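Local coordinates for protein dual function macrocyclase-peptidase POPB (Galerina marginata, PDB 5N4B) that cleaves peptides after proline and also macrocyclises a precursor peptide on the way to the amanitin toxins, at residues A[78-83]-A[509-514]; A[422-427]-A[504-509]. The protein carries 1 engineered substitution. One frame throughout, in Å; residues are numbered along the deposited sequence.

Contact 1 (A[78-83]-A[509-514]); sequences ASRNYA and SPIILT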
ATOM      1  N   ALA A  78      17.599 -11.792 -12.224  1.00 10.26           N
ATOM      2  CA  ALA A  78      18.798 -11.975 -11.404  1.00 10.43           C
ATOM      3  C   ALA A  78      18.820 -11.004 -10.237  1.00  9.44           C
ATOM      4  O   ALA A  78      19.208 -11.365  -9.124  1.00 10.20           O
ATOM      5  CB  ALA A  78      20.043 -11.851 -12.269  1.00 12.23           C
ATOM      6  N   SER A  79      18.401  -9.768 -10.477  1.00 10.41           N
ATOM      7  CA  SER A  79      18.422  -8.767  -9.414  1.00 10.95           C
ATOM      8  C   SER A  79      17.474  -9.108  -8.277  1.00 10.49           C
ATOM      9  O   SER A  79      17.707  -8.672  -7.150  1.00 11.33           O
ATOM     10  CB  SER A  79      18.130  -7.372  -9.976  1.00 11.54           C
ATOM     11  OG  SER A  79      16.764  -7.112 -10.116  1.00 12.78           O
ATOM     12  N   ARG A  80      16.423  -9.860  -8.533  1.00  9.38           N
ATOM     13  CA  ARG A  80      15.453 -10.284  -7.516  1.00  9.81           C
ATOM     14  C   ARG A  80      15.861 -11.586  -6.839  1.00  9.84           C
ATOM     15  O   ARG A  80      15.281 -11.947  -5.827  1.00  9.64           O
ATOM     16  CB  ARG A  80      14.072 -10.455  -8.161  1.00 11.21           C
ATOM     17  CG  ARG A  80      13.440  -9.171  -8.624  1.00 13.78           C
ATOM     18  CD  ARG A  80      12.574  -8.527  -7.623  1.00 28.50           C
ATOM     19  NE  ARG A  80      11.477  -9.406  -7.194  1.00 19.25           N
ATOM     20  CZ  ARG A  80      10.203  -9.046  -7.118  1.00 28.53           C
ATOM     21  NH1 ARG A  80       9.317  -9.938  -6.723  1.00 30.02           N
ATOM     22  NH2 ARG A  80       9.833  -7.796  -7.402  1.00 35.37           N
ATOM     23  N   ASN A  81      16.858 -12.285  -7.363  1.00  9.44           N
ATOM     24  CA  ASN A  81      17.155 -13.651  -6.915  1.00  9.43           C
ATOM     25  C   ASN A  81      18.145 -13.629  -5.756  1.00  9.53           C
ATOM     26  O   ASN A  81      19.326 -13.984  -5.876  1.00 11.54           O
ATOM     27  CB  ASN A  81      17.689 -14.452  -8.086  1.00 11.05           C
ATOM     28  CG  ASN A  81      17.709 -15.935  -7.803  1.00 13.47           C
ATOM     29  OD1 ASN A  81      17.096 -16.398  -6.861  1.00 12.33           O
ATOM     30  ND2 ASN A  81      18.399 -16.678  -8.640  1.00 13.06           N
ATOM     31  N   TYR A  82      17.604 -13.225  -4.594  1.00  9.83           N
ATOM     32  CA  TYR A  82      18.370 -13.248  -3.348  1.00  8.21           C
ATOM     33  C   TYR A  82      17.407 -13.561  -2.208  1.00  9.41           C
ATOM     34  O   TYR A  82      16.223 -13.211  -2.272  1.00 10.05           O
ATOM     35  CB  TYR A  82      19.114 -11.920  -3.051  1.00  9.90           C
ATOM     36  CG  TYR A  82      18.241 -10.703  -2.966  1.00  8.44           C
ATOM     37  CD1 TYR A  82      17.991  -9.928  -4.094  1.00 10.40           C
ATOM     38  CD2 TYR A  82      17.681 -10.298  -1.762  1.00  9.07           C
ATOM     39  CE1 TYR A  82      17.208  -8.807  -4.037  1.00  9.23           C
ATOM     40  CE2 TYR A  82      16.870  -9.153  -1.718  1.00  9.04           C
ATOM     41  CZ  TYR A  82      16.656  -8.418  -2.836  1.00  8.06           C
ATOM     42  OH  TYR A  82      15.880  -7.283  -2.717  1.00 11.43           O
ATOM     43  N   ALA A  83      17.920 -14.221  -1.175  1.00 10.10           N
ATOM     44  CA  ALA A  83      17.111 -14.619  -0.034  1.00 10.85           C
ATOM     45  C   ALA A  83      16.572 -13.404   0.694  1.00  9.18           C
ATOM     46  O   ALA A  83      17.244 -12.385   0.850  1.00  9.82           O
ATOM     47  CB  ALA A  83      17.986 -15.420   0.931  1.00 12.24           C
ATOM     48  N   SER A 509      14.319  -1.207  -4.341  1.00  9.51           N
ATOM     49  CA  SER A 509      13.880  -1.955  -5.508  1.00  9.65           C
ATOM     50  C   SER A 509      15.092  -2.391  -6.314  1.00  9.60           C
ATOM     51  O   SER A 509      15.736  -1.541  -6.953  1.00  9.83           O
ATOM     52  CB  SER A 509      13.006  -1.080  -6.383  1.00 12.03           C
ATOM     53  OG  SER A 509      12.767  -1.780  -7.632  1.00 12.07           O
ATOM     54  N   PRO A 510      15.451  -3.676  -6.326  1.00  9.17           N
ATOM     55  CA  PRO A 510      16.601  -4.097  -7.130  1.00  8.45           C
ATOM     56  C   PRO A 510      16.349  -3.919  -8.604  1.00  8.80           C
ATOM     57  O   PRO A 510      17.309  -3.683  -9.331  1.00  9.72           O
ATOM     58  CB  PRO A 510      16.800  -5.577  -6.745  1.00 11.13           C
ATOM     59  CG  PRO A 510      15.413  -5.993  -6.267  1.00  9.67           C
ATOM     60  CD  PRO A 510      14.869  -4.774  -5.541  1.00 10.05           C
ATOM     61  N   ILE A 511      15.104  -4.000  -9.061  1.00  9.02           N
ATOM     62  CA  ILE A 511      14.844  -3.779 -10.478  1.00  9.05           C
ATOM     63  C   ILE A 511      15.133  -2.332 -10.853  1.00  8.44           C
ATOM     64  O   ILE A 511      15.744  -2.058 -11.896  1.00  9.79           O
ATOM     65  CB  ILE A 511      13.416  -4.218 -10.819  1.00  8.80           C
ATOM     66  CG1 ILE A 511      13.359  -5.778 -10.782  1.00 11.29           C
ATOM     67  CG2 ILE A 511      12.938  -3.604 -12.139  1.00 11.71           C
ATOM     68  CD1 ILE A 511      12.054  -6.395 -11.222  1.00 15.83           C
ATOM     69  N   ILE A 512      14.636  -1.369 -10.065  1.00  9.24           N
ATOM     70  CA  ILE A 512      14.918   0.024 -10.378  1.00 10.22           C
ATOM     71  C   ILE A 512      16.417   0.261 -10.385  1.00 10.43           C
ATOM     72  O   ILE A 512      16.942   0.880 -11.321  1.00 10.13           O
ATOM     73  CB  ILE A 512      14.166   0.981  -9.444  1.00 10.92           C
ATOM     74  CG1 ILE A 512      12.670   0.855  -9.748  1.00 14.53           C
ATOM     75  CG2 ILE A 512      14.650   2.405  -9.663  1.00 15.19           C
ATOM     76  CD1 ILE A 512      11.719   1.572  -8.788  1.00 17.94           C
ATOM     77  N   LEU A 513      17.145  -0.198  -9.363  1.00  8.26           N
ATOM     78  CA  LEU A 513      18.589   0.039  -9.363  1.00  9.52           C
ATOM     79  C   LEU A 513      19.260  -0.587 -10.577  1.00  9.08           C
ATOM     80  O   LEU A 513      20.182  -0.019 -11.149  1.00 10.36           O
ATOM     81  CB  LEU A 513      19.239  -0.468  -8.065  1.00 11.05           C
ATOM     82  CG  LEU A 513      18.740   0.233  -6.794  1.00 11.73           C
ATOM     83  CD1 LEU A 513      19.505  -0.304  -5.608  1.00 12.34           C
ATOM     84  CD2 LEU A 513      18.833   1.759  -6.851  1.00 10.03           C
ATOM     85  N   THR A 514      18.818  -1.765 -10.978  1.00  9.90           N
ATOM     86  CA  THR A 514      19.377  -2.397 -12.168  1.00 10.13           C
ATOM     87  C   THR A 514      19.132  -1.532 -13.399  1.00 10.36           C
ATOM     88  O   THR A 514      20.035  -1.345 -14.216  1.00 11.38           O
ATOM     89  CB  THR A 514      18.749  -3.775 -12.319  1.00 11.16           C
ATOM     90  OG1 THR A 514      19.138  -4.590 -11.217  1.00 12.19           O
ATOM     91  CG2 THR A 514      19.227  -4.456 -13.574  1.00 14.62           C
TER

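Contact 2 (A[422-427]-A[504-509]); sequences SGFNTP and ADPFFS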
ATOM      1  N   SER A 422      14.872   0.088   5.699  1.00  9.68           N
ATOM      2  CA  SER A 422      15.185  -0.041   4.274  1.00  9.05           C
ATOM      3  C   SER A 422      15.165   1.327   3.623  1.00  9.59           C
ATOM      4  O   SER A 422      14.690   2.299   4.196  1.00  9.87           O
ATOM      5  CB  SER A 422      14.244  -0.988   3.550  1.00 10.08           C
ATOM      6  OG  SER A 422      12.962  -0.403   3.361  1.00 13.09           O
ATOM      7  N   GLY A 423      15.699   1.405   2.414  1.00  9.60           N
ATOM      8  CA  GLY A 423      15.725   2.650   1.692  1.00  8.55           C
ATOM      9  C   GLY A 423      16.295   2.423   0.317  1.00 10.06           C
ATOM     10  O   GLY A 423      16.468   1.289  -0.113  1.00  9.86           O
ATOM     11  N   PHE A 424      16.531   3.508  -0.405  1.00  9.67           N
ATOM     12  CA  PHE A 424      16.862   3.368  -1.810  1.00 10.54           C
ATOM     13  C   PHE A 424      18.093   2.521  -2.047  1.00 12.17           C
ATOM     14  O   PHE A 424      18.146   1.811  -3.073  1.00 13.67           O
ATOM     15  CB  PHE A 424      17.023   4.745  -2.472  1.00 10.65           C
ATOM     16  CG  PHE A 424      15.755   5.553  -2.504  1.00 11.41           C
ATOM     17  CD1 PHE A 424      14.667   5.143  -3.208  1.00 10.57           C
ATOM     18  CD2 PHE A 424      15.690   6.757  -1.823  1.00 12.38           C
ATOM     19  CE1 PHE A 424      13.508   5.849  -3.245  1.00 11.70           C
ATOM     20  CE2 PHE A 424      14.545   7.503  -1.865  1.00 12.94           C
ATOM     21  CZ  PHE A 424      13.448   7.074  -2.562  1.00 11.20           C
ATOM     22  N   ASN A 425      19.056   2.561  -1.131  1.00 11.29           N
ATOM     23  CA  ASN A 425      20.254   1.718  -1.209  1.00 14.22           C
ATOM     24  C   ASN A 425      20.470   0.868   0.042  1.00 15.69           C
ATOM     25  O   ASN A 425      21.586   0.412   0.289  1.00 18.31           O
ATOM     26  CB  ASN A 425      21.473   2.548  -1.558  1.00 19.34           C
ATOM     27  CG  ASN A 425      21.781   3.595  -0.528  1.00 26.10           C
ATOM     28  OD1 ASN A 425      21.366   3.489   0.630  1.00 24.19           O
ATOM     29  ND2 ASN A 425      22.503   4.639  -0.946  1.00 30.39           N
ATOM     30  N   THR A 426      19.401   0.586   0.796  1.00 12.51           N
ATOM     31  CA  THR A 426      19.454  -0.282   1.973  1.00 13.16           C
ATOM     32  C   THR A 426      18.455  -1.414   1.744  1.00 12.11           C
ATOM     33  O   THR A 426      17.235  -1.195   1.849  1.00 11.08           O
ATOM     34  CB  THR A 426      19.133   0.440   3.278  1.00 15.28           C
ATOM     35  OG1 THR A 426      20.110   1.459   3.492  1.00 16.68           O
ATOM     36  CG2 THR A 426      19.128  -0.538   4.452  1.00 16.27           C
ATOM     37  N   PRO A 427      18.906  -2.625   1.410  1.00 10.70           N
ATOM     38  CA  PRO A 427      17.959  -3.676   1.028  1.00 12.79           C
ATOM     39  C   PRO A 427      17.008  -4.161   2.109  1.00 11.74           C
ATOM     40  O   PRO A 427      15.895  -4.570   1.798  1.00 13.49           O
ATOM     41  CB  PRO A 427      18.879  -4.818   0.567  1.00 13.39           C
ATOM     42  CG  PRO A 427      20.225  -4.296   0.474  1.00 20.86           C
ATOM     43  CD  PRO A 427      20.315  -2.939   1.083  1.00 13.41           C
ATOM     44  N   ALA A 504       5.356   9.206   0.132  1.00 12.83           N
ATOM     45  CA  ALA A 504       6.181   8.578  -0.907  1.00 14.16           C
ATOM     46  C   ALA A 504       7.566   8.349  -0.322  1.00 12.52           C
ATOM     47  O   ALA A 504       8.525   9.069  -0.575  1.00 12.95           O
ATOM     48  CB  ALA A 504       6.214   9.426  -2.173  1.00 15.46           C
ATOM     49  N   ASP A 505       7.639   7.321   0.539  1.00 13.45           N
ATOM     50  CA  ASP A 505       8.807   7.025   1.374  1.00 12.64           C
ATOM     51  C   ASP A 505       9.919   6.309   0.596  1.00 11.04           C
ATOM     52  O   ASP A 505       9.647   5.561  -0.351  1.00 12.13           O
ATOM     53  CB  ASP A 505       8.421   6.061   2.487  1.00 14.34           C
ATOM     54  CG  ASP A 505       7.632   6.672   3.589  1.00 19.35           C
ATOM     55  OD1 ASP A 505       7.710   7.897   3.788  1.00 18.34           O
ATOM     56  OD2 ASP A 505       6.953   5.884   4.275  1.00 24.47           O
ATOM     57  N   PRO A 506      11.168   6.431   1.032  1.00 10.66           N
ATOM     58  CA  PRO A 506      12.245   5.583   0.481  1.00 10.02           C
ATOM     59  C   PRO A 506      11.890   4.115   0.559  1.00 10.53           C
ATOM     60  O   PRO A 506      11.233   3.661   1.484  1.00 11.02           O
ATOM     61  CB  PRO A 506      13.438   5.900   1.382  1.00 12.11           C
ATOM     62  CG  PRO A 506      13.146   7.318   1.910  1.00 12.09           C
ATOM     63  CD  PRO A 506      11.643   7.352   2.069  1.00 11.91           C
ATOM     64  N   PHE A 507      12.363   3.363  -0.428  1.00  9.10           N
ATOM     65  CA  PHE A 507      12.135   1.928  -0.523  1.00  9.96           C
ATOM     66  C   PHE A 507      13.252   1.346  -1.365  1.00 10.67           C
ATOM     67  O   PHE A 507      13.886   2.047  -2.163  1.00 10.65           O
ATOM     68  CB  PHE A 507      10.756   1.618  -1.099  1.00  9.31           C
ATOM     69  CG  PHE A 507      10.579   2.019  -2.525  1.00 10.41           C
ATOM     70  CD1 PHE A 507      10.230   3.273  -2.859  1.00 12.04           C
ATOM     71  CD2 PHE A 507      10.718   1.083  -3.537  1.00 15.02           C
ATOM     72  CE1 PHE A 507      10.057   3.639  -4.198  1.00 15.67           C
ATOM     73  CE2 PHE A 507      10.518   1.443  -4.879  1.00 16.13           C
ATOM     74  CZ  PHE A 507      10.204   2.719  -5.183  1.00 13.69           C
ATOM     75  N   PHE A 508      13.470   0.044  -1.210  1.00 10.21           N
ATOM     76  CA  PHE A 508      14.496  -0.676  -1.974  1.00 10.19           C
ATOM     77  C   PHE A 508      13.850  -1.451  -3.123  1.00 10.12           C
ATOM     78  O   PHE A 508      12.950  -2.272  -2.895  1.00 12.36           O
ATOM     79  CB  PHE A 508      15.273  -1.658  -1.108  1.00  9.75           C
ATOM     80  CG  PHE A 508      16.428  -2.252  -1.814  1.00  9.60           C
ATOM     81  CD1 PHE A 508      17.589  -1.532  -1.993  1.00 10.85           C
ATOM     82  CD2 PHE A 508      16.370  -3.560  -2.292  1.00 12.76           C
ATOM     83  CE1 PHE A 508      18.664  -2.090  -2.678  1.00 12.81           C
ATOM     84  CE2 PHE A 508      17.432  -4.094  -2.983  1.00 13.64           C
ATOM     85  CZ  PHE A 508      18.549  -3.384  -3.166  1.00 10.31           C
ATOM     86  N   SER A 509      14.319  -1.207  -4.341  1.00  9.51           N
ATOM     87  CA  SER A 509      13.880  -1.955  -5.508  1.00  9.65           C
ATOM     88  C   SER A 509      15.092  -2.391  -6.314  1.00  9.60           C
ATOM     89  O   SER A 509      15.736  -1.541  -6.953  1.00  9.83           O
ATOM     90  CB  SER A 509      13.006  -1.080  -6.383  1.00 12.03           C
ATOM     91  OG  SER A 509      12.767  -1.780  -7.632  1.00 12.07           O
TER
HETATM   92  O   HOH W   1      11.976  -1.250   0.901  1.00 12.20           O
HETATM   93  O   HOH W   2      15.867   1.211  -4.569  1.00 12.53           O

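Contact 1 (A[78-83]-A[509-514])
P510, the first residue of helix 510-519 in the alpha/beta-hydrolase domain, packs against S79 at the C-terminal end of helix 68-80. The contact joins helix 68-80, from the N-terminal part of the chain, to the catalytic domain of a prolyl oligopeptidase. It is van der Waals packing of mixed polar and apolar atoms, and no hydrogen bond crosses it. The pyrrolidine ring of P510 presents CB to the backbone O of S79 at 3.3 Å. Its CG points at the edge of the Y82 ring, 3.8 Å from Y82 OH, and the two side chains cross at about a right angle. R80 also meets P510 CG, with its CD 4.0 Å away. R80 CG also touches I511 CG1 and CD1. S79 OG sits between its own backbone N and carbonyl carbon (chi1 83°). There it hydrogen-bonds F76 O in its own helix and still touches P510 CB and I511 CG1, each at 3.7 Å. S79 CB faces the other helix and lies 3.2 Å from T514 OG1. The hydroxyl of T514 donates to P510 O at 2.8 Å, and T514 N reaches the same oxygen from the opposite face of its carbonyl plane.

Contact 2 (A[422-427]-A[504-509])
F508 has CG anti to its backbone N (chi1 -172°), which turns one face of its ring to P427. F424 has CG anti to its carbonyl carbon (chi1 -65°), which brings one face of its ring against P506 CA and F507 N, though its CB bond points away from the loop. The type I beta turn G423-T426 joins strands 416-423 and 426-434 of the last propeller blade, and packs against loop 504-509 of the catalytic domain. P427 CA stands over one face of the F508 ring, 3.6 Å from its centroid, a CH-pi contact. P427 CB continues over that ring toward CE2. G423 O lies at the edge of the same ring, in its plane, and is 3.3 Å from F508 CB. P506 CA makes a second CH-pi contact over a face of the F424 ring, 3.9 Å from the centroid. The edge of F424 is turned toward the face of F507 in an offset edge-to-face pair, with planes at 60°. F424 CA also makes a CA-H...O contact with F507 O at 3.3 Å. No direct hydrogen bond crosses, but two waters do the bridging. One links S422 OG to F508 N. The other donates to F424 O at 2.8 Å and to F507 O, and accepts from S509 N. F424 meets F477 edge-to-face and packs on V479, with V525 of strand 522-526 also beside it. F507 touches F523 of that strand and I512 of helix 510-519, and F508 touches L513 of the same helix.

The two contacts share S509. In contact 2 it ends the loop 504-509; in contact 1 it is the N-cap of helix 510-519, its OG accepting from I512 N. Their centres are about 12 Å apart. F508 bridges them: its CE2 is 3.6 Å from Y82 OH, and its CE1 is 3.5 Å from L513 CD1. L513 CD1 also reaches F424 O at 3.6 Å. The 504-514 chain is thus packed against the end of helix 68-80 in contact 1 and against a propeller blade in contact 2. Both lie away from the charge relay residues D662, H699 and position 578, an engineered alanine here. The bound peptide runs by both: R80 packs on its backbone, and D505 O hydrogen-bonds one of its aromatic side chains.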